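Local coordinates for UL18 protein (Human herpesvirus 5, PDB 3D2U), which is a viral MHC class I homologue that modulates NK-cell activity by engaging the host inhibitory receptor LILRB1, at residues Q146-T149 with Y150-K154. The protein carries 4 engineered substitutions. Residues are numbered along the deposited sequence; the frame is centred on the assembly and turned at random.
Sequences QQKT and YIDGK. Engineered in segment 146-149: Gln147 (natural residue Asn).
Lys148 O accepts Asp152 N at 2.8 Å, with an N-H...O angle of 171° that marks a nearly straight i to i+4 bond. One residue earlier, Gln147 O takes Ile151 N at 3.0 Å within the carbonyl plane, while CG1 of Ile151 is pressed close against Gln147 O at 3.1 Å, a tight contact. The next bond, Gly153 N to Thr149 O, is more bent (140° at the hydrogen), its donor lying above the carbonyl plane. Gln147, an engineered residue at the N-cap position, reaches the first turn through solvent: a water donates to its OE1 (2.9 Å) and accepts from Tyr150 N (3.0 Å), which satisfies an amide at the helix start. Lys148 and Asp152 cross at an angle; Lys148 CG stands anti to the backbone N (chi1 169°), and the extended chain carries CE past Asp152 OD2 at 3.7 Å. NZ remains 4.9 Å from OD2, too far for a salt bridge, and Asp152 OD1 is hydrogen-bonded to Tyr139 OH. Tyr150 and Ile151 lean on Leu88 of helix 62-88. The i to i+4 backbone bonds of 147-153 form the N-terminal turns of helix 148-156, in the helical layer above the sheet of the MHC class I alpha1/alpha2 platform.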
# COMPACT_ATOMS: atom_id res chain seq x y z
N GLN A 146 -8.19 -24.70 -11.63
CA GLN A 146 -7.78 -26.05 -11.27
C GLN A 146 -8.96 -26.84 -10.69
O GLN A 146 -8.98 -28.07 -10.73
CB GLN A 146 -6.63 -26.00 -10.24
CG GLN A 146 -6.02 -27.36 -9.86
CD GLN A 146 -5.44 -28.11 -11.04
OE1 GLN A 146 -5.08 -27.52 -12.05
NE2 GLN A 146 -5.33 -29.43 -10.91
N GLN A 147 -9.94 -26.13 -10.14
CA GLN A 147 -11.11 -26.79 -9.57
C GLN A 147 -12.40 -26.12 -10.07
O GLN A 147 -13.33 -25.90 -9.30
CB GLN A 147 -11.07 -26.74 -8.05
CG GLN A 147 -9.87 -27.46 -7.42
CD GLN A 147 -9.85 -28.95 -7.72
OE1 GLN A 147 -10.89 -29.55 -8.01
NE2 GLN A 147 -8.67 -29.56 -7.64
N LYS A 148 -12.44 -25.82 -11.37
CA LYS A 148 -13.59 -25.17 -11.99
C LYS A 148 -14.91 -25.91 -11.90
O LYS A 148 -15.92 -25.35 -11.49
CB LYS A 148 -13.28 -24.84 -13.46
CG LYS A 148 -14.49 -24.40 -14.28
CD LYS A 148 -14.05 -23.64 -15.51
CE LYS A 148 -15.22 -23.22 -16.38
NZ LYS A 148 -14.74 -22.39 -17.52
N THR A 149 -14.92 -27.18 -12.28
CA THR A 149 -16.19 -27.89 -12.22
C THR A 149 -16.71 -28.00 -10.78
O THR A 149 -17.92 -27.93 -10.55
CB THR A 149 -16.12 -29.27 -12.91
OG1 THR A 149 -15.03 -30.02 -12.37
CG2 THR A 149 -15.92 -29.09 -14.43
N TYR A 150 -15.81 -28.13 -9.80
CA TYR A 150 -16.28 -28.20 -8.41
C TYR A 150 -16.87 -26.84 -7.99
O TYR A 150 -17.95 -26.78 -7.41
CB TYR A 150 -15.14 -28.56 -7.45
CG TYR A 150 -15.49 -28.34 -5.97
CD1 TYR A 150 -16.10 -29.34 -5.21
CD2 TYR A 150 -15.19 -27.13 -5.35
CE1 TYR A 150 -16.41 -29.13 -3.85
CE2 TYR A 150 -15.49 -26.91 -4.00
CZ TYR A 150 -16.09 -27.91 -3.25
OH TYR A 150 -16.37 -27.67 -1.93
N ILE A 151 -16.16 -25.76 -8.28
CA ILE A 151 -16.65 -24.43 -7.91
C ILE A 151 -17.98 -24.12 -8.61
O ILE A 151 -18.94 -23.71 -7.96
CB ILE A 151 -15.59 -23.33 -8.23
CG1 ILE A 151 -14.29 -23.60 -7.47
CG2 ILE A 151 -16.10 -21.95 -7.81
CD1 ILE A 151 -14.46 -23.66 -5.95
N ASP A 152 -18.05 -24.35 -9.92
CA ASP A 152 -19.27 -24.10 -10.69
C ASP A 152 -20.43 -24.92 -10.14
O ASP A 152 -21.59 -24.49 -10.16
CB ASP A 152 -19.06 -24.43 -12.16
CG ASP A 152 -18.21 -23.39 -12.85
OD1 ASP A 152 -17.64 -22.54 -12.14
OD2 ASP A 152 -18.09 -23.42 -14.09
N GLY A 153 -20.10 -26.11 -9.65
CA GLY A 153 -21.10 -26.99 -9.08
C GLY A 153 -21.61 -26.44 -7.77
O GLY A 153 -22.79 -26.57 -7.45
N LYS A 154 -20.72 -25.84 -6.98
CA LYS A 154 -21.13 -25.27 -5.70
C LYS A 154 -21.97 -24.04 -5.94
O LYS A 154 -23.00 -23.84 -5.29
CB LYS A 154 -19.93 -24.91 -4.83
CG LYS A 154 -19.33 -26.08 -4.08
CD LYS A 154 -20.40 -27.00 -3.53
CE LYS A 154 -19.85 -27.95 -2.48
NZ LYS A 154 -20.31 -27.57 -1.11
O HOH W 1 -13.05 -29.32 -9.90